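PDB 1A76: flap endonuclease 1 from Methanocaldococcus jannaschii, which cleaves 5' flaps and degrades DNA from 5' ends during replication and repair, probably with the help of two bound magnesium ions. Local coordinates for residues A[3-8]-A[212-217]; A[205-210]-A[237-242]; A[175-180]-A[196-201]; A[155-160]-A[167-172]. All coordinates share one frame; numbering follows the deposited sequence.

In the fold
Following the chain from the N terminus, segment 3-8 opens interaction 1, which closes 204 residues later on helix 211-221 and so joins the N-domain to the I-domain. Nested inside that long loop are interaction 4, where helix 153-162 packs on strand 168-170, and then interaction 3, where the loop 175-180 meets strand 196-199 and the start of helix 200-207; the two follow in series and both reach the seven-stranded sheet. Interaction 2 opens at the end of helix 200-207, before interaction 1 has closed, and ends on helix 235-244, so these two cross. Their centres lie about 9 Å apart, and Ile209 and Ile217 pack between them.

Interaction 1: A[3-8]-A[212-217]; sequences VQFGDF and DDLIDI
Phe5 turns its CG beside its own backbone N, opposite the carbonyl carbon (chi1 -84°), and this sends the ring out of the N-terminal loop toward helix 211-221. Leu214 answers with CG anti to the backbone N (chi1 -174°), which swings a side chain rooted on the flank of the helix round to the ring. The far end of the phenyl group does the touching: CZ of Phe5 comes to 3.5 Å from CD1 of Leu214, and CE2 of Phe5 is 3.7 Å from the same methyl. The methyl approaches at a slant to the ring. Ile217, almost one turn further along the helix, offers its branch methyl instead, with CG2 3.9 Å from CE1 of Phe5, close to the ring plane and at its edge. One face of the ring is covered from within the loop by Val3 CG1, 3.9 Å above the plane and displaced toward the rim. No hydrogen bond crosses between the segments; the join is wholly apolar and buried. Ala218 and Met221 of the same helix extend the pocket round Phe5. Beyond Phe5 the loop turns back in a short 3-10 segment, and Phe8 stacks on Phe235. Val3 N makes a hydrogen bond to Asp175 OD1, a predicted ligand of the second magnesium ion, and the Phe5 side chain lies about 11 Å from a bound manganese ion. The contact thus ties the N-terminal loop, held close to the metal site as in other flap endonucleases, to a helix consistent with the first of the family's helix-three-turn-helix motif.

Interaction 2: A[205-210]-A[237-242]; sequences EDLRIS and RAYELV
The Tyr239 ring enters end-on at the finish of helix 200-207, with Leu207 O at its edge in the ring plane. Its hydroxyl donates to that carbonyl; the modelled OH to Leu207 O separation of 2.4 Å is very short, and its exact length is doubtful. The two apolar neighbours straddle the ring plane. On one side Leu207 brings CD2 to 4.0 Å from Tyr239 CE1, with its CB 3.9 Å from the same carbon; on the other, Ile209 CG2 reaches CE1 of Tyr239 at 3.6 Å, at a slant. Ile209 carries CG1 between its backbone N and carbonyl carbon (chi1 65°), which turns the CG2 branch to the tyrosine. That methyl also faces Val242 CG1 at 4.3 Å, a looser touch almost one turn further along helix 235-244. The carbonyl that Tyr239 meets lies at the helix end, and is probably left accessible because the helix stops here: Arg208, with positive phi, is the C-prime residue of a Schellman motif, in which Ile209 N reaches back to Leu204 O. Arg243 NE adds a weak hydrogen bond to Leu207 O. Ser210 then caps the next helix through Asp213 N. Helix 200-207 thereby meets helix 235-244 across the bend leading into helix 211-221, whose Ile217 packs on Ile209 and whose Phe220 lies against Ala238 and Leu241.

Interaction 3: A[175-180]-A[196-201]; sequences DALLYG and ELIELN
Leu177 O takes a hydrogen bond from Gly180 N at 2.9 Å, and Leu200 CD1 rests 3.8 Å from the same oxygen. The bond is one of three successive i to i+3 bonds, with Leu178 N to Asp175 O and Tyr179 N to Ala176 O, that wind 175-180 into a compact turn. At the turn's exit Gly180 has positive phi (87°), a conformation in which a CB would crowd the carbonyl O of Tyr179; its bare backbone accepts the other leucine methyl, Leu200 CD2, 3.8 Å from Gly180 C. Leu200 therefore spreads its two branches over the turn, one on Leu177 and one on Gly180. The side chains of Leu177 and Leu200 run past each other in opposite senses, with Leu177 CB 4.0 Å from Leu200 CD1. Ile198 instead meets Leu177 at about a right angle. Its CG2, anti to the backbone N (chi1 of CG1 -60°), presses on Leu177 CD1, a close-set pair of methyls at 3.5 Å, and lies 3.9 Å from Leu177 CD2. All three side chains are buried, and no hydrogen bond links the segments. The turn begins with Asp175, a predicted ligand of the second magnesium ion, and the Leu177 side chain lies about 11 Å from a bound manganese ion. Strand 196-199 pairs antiparallel with strand 183-186, whose Val184 also touches Leu177, while helix 211-221 closes another side: its Leu214 meets both Leu178 and Leu200.

Interaction 4: A[155-160]-A[167-172]; sequences AQASYM and WAVVSQ
The flat peptide between Ala157 and Ser158 carries a methyl of Val169 on one face: CG2 of Val169 lies over the C=O bond of Ala157, displaced toward the oxygen, 3.3 Å from Ala157 O and 3.5 Å from Ala157 C. Beside the peptide, CB of Ala157 meets the same CG2 of Val169 at 3.7 Å and the second branch, CG1 of Val169, at 4.0 Å. Val169 sets CG1 anti to its backbone N (chi1 167°) and CG2 opposite the carbonyl carbon, so the two branches fork round the alanine methyl. With so small a side chain on the helix, the backbones come close, Ala157 CA lying 6.0 Å from Val169 CA. This is helix-on-sheet packing within a beta-alpha-beta crossover of the PIN-like nuclease core: helix 153-162 carries the chain from strand 146-148 over the sheet to strand 168-170, which runs parallel to strand 146-148. The helix also rests on the intervening strands, Ala157 touching Ala25 of strand 23-27 and Val78 of strand 74-79. Ser158 points its CB away from Val169, and its OG bonds to Glu154 O one turn back; Glu154 is an experimentally established ligand of the first magnesium ion. On the strand, Val169 shares backbone hydrogen bonds with Arg183 and Val185 of the adjoining strand 183-186, while Ala168 and Val170 pair through their backbones with Ala25 of strand 23-27 on the other side.

Interaction 1: A[3-8]-A[212-217]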
# COMPACT_ATOMS: atom_id res chain seq x y z
N VAL A 3 -2.10 -10.73 4.53
CA VAL A 3 -2.38 -12.15 4.72
C VAL A 3 -1.17 -12.97 4.27
O VAL A 3 -0.65 -12.77 3.17
CB VAL A 3 -3.63 -12.58 3.92
CG1 VAL A 3 -4.14 -13.92 4.43
CG2 VAL A 3 -4.73 -11.53 4.05
N GLN A 4 -0.74 -13.89 5.13
CA GLN A 4 0.42 -14.74 4.86
C GLN A 4 0.19 -15.83 3.82
O GLN A 4 0.32 -17.02 4.13
CB GLN A 4 0.92 -15.38 6.16
CG GLN A 4 1.17 -14.39 7.28
CD GLN A 4 1.75 -13.09 6.78
OE1 GLN A 4 2.96 -12.96 6.61
NE2 GLN A 4 0.88 -12.12 6.53
N PHE A 5 -0.12 -15.44 2.60
CA PHE A 5 -0.37 -16.39 1.52
C PHE A 5 0.93 -16.98 0.98
O PHE A 5 0.96 -18.12 0.51
CB PHE A 5 -1.09 -15.68 0.37
CG PHE A 5 -2.58 -15.59 0.54
CD1 PHE A 5 -3.27 -16.48 1.36
CD2 PHE A 5 -3.31 -14.62 -0.15
CE1 PHE A 5 -4.65 -16.40 1.49
CE2 PHE A 5 -4.69 -14.53 -0.03
CZ PHE A 5 -5.37 -15.43 0.80
N GLY A 6 2.00 -16.19 1.05
CA GLY A 6 3.32 -16.59 0.56
C GLY A 6 3.59 -18.04 0.20
O GLY A 6 3.57 -18.41 -0.98
N ASP A 7 3.85 -18.84 1.22
CA ASP A 7 4.16 -20.26 1.08
C ASP A 7 3.05 -21.11 0.46
O ASP A 7 3.27 -22.27 0.12
CB ASP A 7 4.51 -20.82 2.47
CG ASP A 7 5.02 -22.25 2.42
OD1 ASP A 7 4.19 -23.19 2.44
OD2 ASP A 7 6.26 -22.43 2.36
N PHE A 8 1.87 -20.54 0.28
CA PHE A 8 0.75 -21.32 -0.23
C PHE A 8 0.20 -21.01 -1.61
O PHE A 8 -0.65 -21.74 -2.10
CB PHE A 8 -0.37 -21.28 0.79
CG PHE A 8 0.09 -21.58 2.18
CD1 PHE A 8 0.34 -22.90 2.56
CD2 PHE A 8 0.34 -20.56 3.08
CE1 PHE A 8 0.83 -23.19 3.83
CE2 PHE A 8 0.83 -20.84 4.35
CZ PHE A 8 1.07 -22.17 4.72
N ASP A 212 -13.79 -15.68 -4.50
CA ASP A 212 -14.61 -15.71 -3.29
C ASP A 212 -14.04 -16.73 -2.29
O ASP A 212 -14.02 -16.46 -1.09
CB ASP A 212 -16.07 -16.05 -3.64
CG ASP A 212 -16.85 -14.84 -4.18
OD1 ASP A 212 -16.52 -13.68 -3.86
OD2 ASP A 212 -17.81 -15.07 -4.94
N ASP A 213 -13.58 -17.88 -2.78
CA ASP A 213 -12.97 -18.94 -1.95
C ASP A 213 -11.65 -18.42 -1.30
O ASP A 213 -11.37 -18.69 -0.13
CB ASP A 213 -12.59 -20.16 -2.79
CG ASP A 213 -13.79 -21.00 -3.21
OD1 ASP A 213 -14.87 -20.92 -2.58
OD2 ASP A 213 -13.63 -21.75 -4.18
N LEU A 214 -10.84 -17.74 -2.10
CA LEU A 214 -9.57 -17.18 -1.61
C LEU A 214 -9.82 -16.19 -0.47
O LEU A 214 -9.09 -16.17 0.54
CB LEU A 214 -8.81 -16.48 -2.76
CG LEU A 214 -7.39 -15.96 -2.48
CD1 LEU A 214 -6.50 -17.11 -2.00
CD2 LEU A 214 -6.81 -15.33 -3.75
N ILE A 215 -10.86 -15.38 -0.62
CA ILE A 215 -11.25 -14.40 0.39
C ILE A 215 -11.65 -15.14 1.69
O ILE A 215 -11.36 -14.69 2.79
CB ILE A 215 -12.44 -13.53 -0.13
CG1 ILE A 215 -11.94 -12.57 -1.21
CG2 ILE A 215 -13.06 -12.70 1.01
CD1 ILE A 215 -13.06 -11.95 -2.04
N ASP A 216 -12.31 -16.28 1.54
CA ASP A 216 -12.72 -17.06 2.71
C ASP A 216 -11.46 -17.55 3.43
O ASP A 216 -11.36 -17.44 4.66
CB ASP A 216 -13.61 -18.23 2.28
CG ASP A 216 -15.06 -17.82 2.03
OD1 ASP A 216 -15.43 -16.67 2.31
OD2 ASP A 216 -15.84 -18.67 1.54
N ILE A 217 -10.50 -18.08 2.68
CA ILE A 217 -9.24 -18.57 3.25
C ILE A 217 -8.61 -17.39 4.01
O ILE A 217 -8.16 -17.55 5.14
CB ILE A 217 -8.25 -19.05 2.15
CG1 ILE A 217 -8.76 -20.34 1.52
CG2 ILE A 217 -6.87 -19.29 2.76
CD1 ILE A 217 -8.11 -20.66 0.18

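Interaction 2: A[205-210]-A[237-242]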
# COMPACT_ATOMS: atom_id res chain seq x y z
N GLU A 205 -6.51 -21.05 -10.65
CA GLU A 205 -6.50 -22.27 -11.47
C GLU A 205 -5.66 -23.37 -10.81
O GLU A 205 -6.07 -24.54 -10.77
CB GLU A 205 -5.96 -21.98 -12.87
CG GLU A 205 -6.85 -21.03 -13.72
CD GLU A 205 -8.09 -21.70 -14.30
OE1 GLU A 205 -8.42 -22.84 -13.91
OE2 GLU A 205 -8.75 -21.06 -15.14
N ASP A 206 -4.49 -23.00 -10.31
CA ASP A 206 -3.60 -23.96 -9.65
C ASP A 206 -4.18 -24.55 -8.38
O ASP A 206 -4.04 -25.74 -8.14
CB ASP A 206 -2.25 -23.30 -9.35
CG ASP A 206 -1.39 -23.17 -10.57
OD1 ASP A 206 -1.94 -23.34 -11.69
OD2 ASP A 206 -0.18 -22.89 -10.43
N LEU A 207 -4.82 -23.71 -7.56
CA LEU A 207 -5.41 -24.17 -6.30
C LEU A 207 -6.84 -24.69 -6.49
O LEU A 207 -7.42 -25.29 -5.58
CB LEU A 207 -5.41 -23.04 -5.26
CG LEU A 207 -4.06 -22.70 -4.60
CD1 LEU A 207 -4.24 -21.52 -3.65
CD2 LEU A 207 -3.54 -23.89 -3.83
N ARG A 208 -7.41 -24.45 -7.66
CA ARG A 208 -8.76 -24.90 -7.97
C ARG A 208 -9.80 -24.19 -7.11
O ARG A 208 -10.70 -24.83 -6.57
CB ARG A 208 -8.87 -26.41 -7.76
CG ARG A 208 -8.41 -27.24 -8.94
CD ARG A 208 -9.58 -27.59 -9.86
NE ARG A 208 -9.35 -27.08 -11.20
CZ ARG A 208 -9.83 -27.62 -12.31
NH1 ARG A 208 -10.59 -28.71 -12.27
NH2 ARG A 208 -9.53 -27.07 -13.49
N ILE A 209 -9.68 -22.88 -6.98
CA ILE A 209 -10.63 -22.10 -6.19
C ILE A 209 -11.01 -20.78 -6.86
O ILE A 209 -10.35 -20.32 -7.79
CB ILE A 209 -10.06 -21.80 -4.76
CG1 ILE A 209 -8.83 -20.91 -4.85
CG2 ILE A 209 -9.67 -23.10 -4.08
CD1 ILE A 209 -8.30 -20.51 -3.47
N SER A 210 -12.11 -20.20 -6.40
CA SER A 210 -12.60 -18.92 -6.92
C SER A 210 -12.02 -17.79 -6.06
O SER A 210 -11.43 -18.03 -5.01
CB SER A 210 -14.14 -18.86 -6.84
OG SER A 210 -14.57 -18.74 -5.50
N ARG A 237 -5.68 -25.79 6.52
CA ARG A 237 -6.96 -26.19 7.09
C ARG A 237 -8.12 -25.41 6.49
O ARG A 237 -9.20 -25.96 6.24
CB ARG A 237 -6.94 -26.00 8.62
CG ARG A 237 -8.31 -26.13 9.28
CD ARG A 237 -8.86 -27.57 9.28
NE ARG A 237 -10.08 -27.65 10.09
CZ ARG A 237 -11.11 -28.46 9.84
NH1 ARG A 237 -11.08 -29.28 8.79
NH2 ARG A 237 -12.17 -28.42 10.63
N ALA A 238 -7.89 -24.13 6.23
CA ALA A 238 -8.91 -23.26 5.66
C ALA A 238 -9.22 -23.68 4.22
O ALA A 238 -10.38 -23.73 3.80
CB ALA A 238 -8.44 -21.82 5.71
N TYR A 239 -8.16 -24.00 3.47
CA TYR A 239 -8.29 -24.44 2.08
C TYR A 239 -9.04 -25.78 2.06
O TYR A 239 -9.82 -26.06 1.16
CB TYR A 239 -6.90 -24.59 1.46
CG TYR A 239 -6.85 -25.17 0.06
CD1 TYR A 239 -7.23 -24.41 -1.05
CD2 TYR A 239 -6.40 -26.47 -0.16
CE1 TYR A 239 -7.15 -24.94 -2.35
CE2 TYR A 239 -6.31 -27.00 -1.45
CZ TYR A 239 -6.69 -26.23 -2.54
OH TYR A 239 -6.55 -26.75 -3.82
N GLU A 240 -8.80 -26.58 3.09
CA GLU A 240 -9.45 -27.89 3.22
C GLU A 240 -10.96 -27.72 3.40
O GLU A 240 -11.75 -28.45 2.80
CB GLU A 240 -8.83 -28.63 4.42
CG GLU A 240 -9.51 -29.92 4.83
CD GLU A 240 -8.74 -30.62 5.93
OE1 GLU A 240 -8.92 -30.23 7.09
OE2 GLU A 240 -7.94 -31.53 5.63
N LEU A 241 -11.35 -26.75 4.23
CA LEU A 241 -12.76 -26.48 4.50
C LEU A 241 -13.42 -25.87 3.27
O LEU A 241 -14.58 -26.14 2.97
CB LEU A 241 -12.91 -25.53 5.70
CG LEU A 241 -12.53 -26.12 7.07
CD1 LEU A 241 -12.43 -25.01 8.13
CD2 LEU A 241 -13.55 -27.19 7.47
N VAL A 242 -12.67 -25.05 2.55
CA VAL A 242 -13.19 -24.43 1.34
C VAL A 242 -13.46 -25.49 0.27
O VAL A 242 -14.54 -25.52 -0.32
CB VAL A 242 -12.19 -23.38 0.79
CG1 VAL A 242 -12.35 -23.24 -0.73
CG2 VAL A 242 -12.42 -22.04 1.48

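Interaction 3: A[175-180]-A[196-201]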
# COMPACT_ATOMS: atom_id res chain seq x y z
N ASP A 175 -2.54 -8.95 -0.26
CA ASP A 175 -3.92 -8.49 -0.15
C ASP A 175 -4.60 -7.92 -1.40
O ASP A 175 -5.82 -8.03 -1.53
CB ASP A 175 -4.01 -7.47 0.98
CG ASP A 175 -3.49 -8.02 2.30
OD1 ASP A 175 -2.27 -8.30 2.38
OD2 ASP A 175 -4.29 -8.18 3.25
N ALA A 176 -3.85 -7.32 -2.31
CA ALA A 176 -4.45 -6.77 -3.53
C ALA A 176 -5.18 -7.86 -4.32
O ALA A 176 -6.12 -7.58 -5.07
CB ALA A 176 -3.36 -6.15 -4.40
N LEU A 177 -4.73 -9.09 -4.17
CA LEU A 177 -5.33 -10.22 -4.86
C LEU A 177 -6.78 -10.39 -4.41
O LEU A 177 -7.66 -10.72 -5.21
CB LEU A 177 -4.54 -11.50 -4.55
CG LEU A 177 -3.09 -11.55 -5.07
CD1 LEU A 177 -2.39 -12.79 -4.54
CD2 LEU A 177 -3.08 -11.54 -6.61
N LEU A 178 -7.02 -10.14 -3.13
CA LEU A 178 -8.37 -10.26 -2.55
C LEU A 178 -9.36 -9.26 -3.15
O LEU A 178 -10.58 -9.50 -3.12
CB LEU A 178 -8.30 -10.10 -1.03
CG LEU A 178 -7.53 -11.21 -0.32
CD1 LEU A 178 -7.52 -10.96 1.17
CD2 LEU A 178 -8.18 -12.55 -0.63
N TYR A 179 -8.85 -8.15 -3.68
CA TYR A 179 -9.72 -7.15 -4.30
C TYR A 179 -9.84 -7.40 -5.79
O TYR A 179 -10.38 -6.58 -6.53
CB TYR A 179 -9.17 -5.73 -4.08
CG TYR A 179 -9.23 -5.27 -2.65
CD1 TYR A 179 -8.17 -5.52 -1.78
CD2 TYR A 179 -10.34 -4.58 -2.16
CE1 TYR A 179 -8.20 -5.11 -0.47
CE2 TYR A 179 -10.38 -4.15 -0.83
CZ TYR A 179 -9.31 -4.43 0.01
OH TYR A 179 -9.33 -4.06 1.33
N GLY A 180 -9.36 -8.55 -6.24
CA GLY A 180 -9.46 -8.86 -7.64
C GLY A 180 -8.32 -8.34 -8.51
O GLY A 180 -8.44 -8.35 -9.73
N GLU A 196 8.92 -10.22 -7.59
CA GLU A 196 8.06 -11.40 -7.61
C GLU A 196 6.67 -11.07 -8.14
O GLU A 196 5.98 -10.16 -7.64
CB GLU A 196 7.95 -11.98 -6.20
CG GLU A 196 6.74 -12.91 -6.00
CD GLU A 196 6.72 -13.52 -4.60
OE1 GLU A 196 7.67 -14.25 -4.26
OE2 GLU A 196 5.75 -13.28 -3.85
N LEU A 197 6.25 -11.81 -9.15
CA LEU A 197 4.95 -11.60 -9.74
C LEU A 197 3.96 -12.68 -9.32
O LEU A 197 4.28 -13.88 -9.31
CB LEU A 197 5.06 -11.59 -11.27
CG LEU A 197 3.74 -11.55 -12.05
CD1 LEU A 197 3.12 -10.17 -11.94
CD2 LEU A 197 3.97 -11.93 -13.50
N ILE A 198 2.76 -12.24 -8.95
CA ILE A 198 1.68 -13.14 -8.56
C ILE A 198 0.52 -12.83 -9.50
O ILE A 198 0.04 -11.69 -9.55
CB ILE A 198 1.19 -12.91 -7.10
CG1 ILE A 198 2.32 -13.14 -6.10
CG2 ILE A 198 0.05 -13.89 -6.78
CD1 ILE A 198 2.91 -11.87 -5.51
N GLU A 199 0.11 -13.82 -10.28
CA GLU A 199 -1.02 -13.65 -11.20
C GLU A 199 -2.22 -14.33 -10.59
O GLU A 199 -2.21 -15.55 -10.40
CB GLU A 199 -0.72 -14.29 -12.57
CG GLU A 199 -1.53 -13.67 -13.71
CD GLU A 199 -1.65 -14.58 -14.93
OE1 GLU A 199 -0.73 -15.38 -15.18
OE2 GLU A 199 -2.68 -14.47 -15.65
N LEU A 200 -3.26 -13.56 -10.29
CA LEU A 200 -4.48 -14.08 -9.66
C LEU A 200 -5.09 -15.28 -10.41
O LEU A 200 -5.46 -16.27 -9.79
CB LEU A 200 -5.52 -12.97 -9.52
CG LEU A 200 -6.85 -13.27 -8.78
CD1 LEU A 200 -6.58 -13.65 -7.31
CD2 LEU A 200 -7.76 -12.04 -8.83
N ASN A 201 -5.18 -15.18 -11.73
CA ASN A 201 -5.72 -16.27 -12.52
C ASN A 201 -4.94 -17.55 -12.27
O ASN A 201 -5.52 -18.62 -12.16
CB ASN A 201 -5.69 -15.94 -14.02
CG ASN A 201 -6.57 -16.87 -14.83
OD1 ASN A 201 -7.78 -16.93 -14.62
ND2 ASN A 201 -5.96 -17.60 -15.75

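Interaction 4: A[155-160]-A[167-172]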
# COMPACT_ATOMS: atom_id res chain seq x y z
N ALA A 155 -7.25 -1.12 -2.51
CA ALA A 155 -8.48 -1.39 -3.24
C ALA A 155 -8.54 -0.55 -4.49
O ALA A 155 -8.96 -1.02 -5.54
CB ALA A 155 -9.70 -1.11 -2.39
N GLN A 156 -8.14 0.71 -4.38
CA GLN A 156 -8.14 1.62 -5.52
C GLN A 156 -7.14 1.14 -6.57
O GLN A 156 -7.43 1.15 -7.77
CB GLN A 156 -7.79 3.05 -5.09
CG GLN A 156 -7.60 4.01 -6.25
CD GLN A 156 -8.90 4.30 -7.00
OE1 GLN A 156 -9.99 4.25 -6.43
NE2 GLN A 156 -8.78 4.61 -8.29
N ALA A 157 -5.97 0.71 -6.11
CA ALA A 157 -4.93 0.23 -7.02
C ALA A 157 -5.38 -1.03 -7.74
O ALA A 157 -5.11 -1.22 -8.94
CB ALA A 157 -3.64 -0.04 -6.25
N SER A 158 -6.06 -1.91 -7.01
CA SER A 158 -6.54 -3.15 -7.61
C SER A 158 -7.54 -2.83 -8.71
O SER A 158 -7.47 -3.40 -9.81
CB SER A 158 -7.18 -4.05 -6.54
OG SER A 158 -6.26 -4.32 -5.50
N TYR A 159 -8.47 -1.92 -8.43
CA TYR A 159 -9.49 -1.52 -9.41
C TYR A 159 -8.84 -0.98 -10.69
O TYR A 159 -9.28 -1.29 -11.80
CB TYR A 159 -10.40 -0.45 -8.79
CG TYR A 159 -11.30 0.28 -9.78
CD1 TYR A 159 -12.37 -0.38 -10.38
CD2 TYR A 159 -11.12 1.64 -10.05
CE1 TYR A 159 -13.26 0.31 -11.23
CE2 TYR A 159 -11.99 2.34 -10.90
CZ TYR A 159 -13.06 1.66 -11.48
OH TYR A 159 -13.94 2.32 -12.31
N MET A 160 -7.81 -0.16 -10.53
CA MET A 160 -7.12 0.41 -11.69
C MET A 160 -6.45 -0.69 -12.52
O MET A 160 -6.39 -0.62 -13.76
CB MET A 160 -6.07 1.42 -11.23
CG MET A 160 -6.68 2.67 -10.55
SD MET A 160 -5.57 3.57 -9.43
CE MET A 160 -4.49 4.39 -10.58
N TRP A 167 -0.78 -2.43 -15.42
CA TRP A 167 -0.53 -3.86 -15.53
C TRP A 167 -0.59 -4.61 -14.20
O TRP A 167 -0.99 -5.78 -14.15
CB TRP A 167 0.84 -4.07 -16.16
CG TRP A 167 1.11 -5.48 -16.55
CD1 TRP A 167 0.47 -6.21 -17.52
CD2 TRP A 167 2.13 -6.33 -16.02
NE1 TRP A 167 1.04 -7.46 -17.63
CE2 TRP A 167 2.06 -7.56 -16.72
CE3 TRP A 167 3.10 -6.17 -15.02
CZ2 TRP A 167 2.93 -8.62 -16.45
CZ3 TRP A 167 3.95 -7.22 -14.76
CH2 TRP A 167 3.86 -8.43 -15.47
N ALA A 168 -0.18 -3.94 -13.13
CA ALA A 168 -0.17 -4.57 -11.82
C ALA A 168 -0.13 -3.58 -10.68
O ALA A 168 0.07 -2.36 -10.87
CB ALA A 168 1.03 -5.53 -11.71
N VAL A 169 -0.32 -4.12 -9.48
CA VAL A 169 -0.25 -3.34 -8.26
C VAL A 169 1.11 -3.65 -7.64
O VAL A 169 1.50 -4.82 -7.54
CB VAL A 169 -1.38 -3.75 -7.28
CG1 VAL A 169 -1.13 -3.16 -5.89
CG2 VAL A 169 -2.74 -3.30 -7.83
N VAL A 170 1.84 -2.62 -7.26
CA VAL A 170 3.13 -2.81 -6.63
C VAL A 170 2.91 -2.73 -5.11
O VAL A 170 2.35 -1.76 -4.60
CB VAL A 170 4.14 -1.74 -7.08
CG1 VAL A 170 5.38 -1.78 -6.20
CG2 VAL A 170 4.50 -1.97 -8.54
N SER A 171 3.33 -3.78 -4.41
CA SER A 171 3.17 -3.84 -2.97
C SER A 171 3.93 -5.04 -2.39
O SER A 171 4.29 -5.95 -3.12
CB SER A 171 1.68 -3.97 -2.61
OG SER A 171 1.51 -4.11 -1.21
N GLN A 172 4.17 -5.02 -1.08
CA GLN A 172 4.87 -6.13 -0.43
C GLN A 172 3.85 -7.14 0.10
O GLN A 172 4.19 -8.27 0.46
CB GLN A 172 5.73 -5.62 0.72
CG GLN A 172 6.94 -4.83 0.27
CD GLN A 172 7.83 -5.65 -0.63
OE1 GLN A 172 8.48 -6.59 -0.18
NE2 GLN A 172 7.86 -5.31 -1.90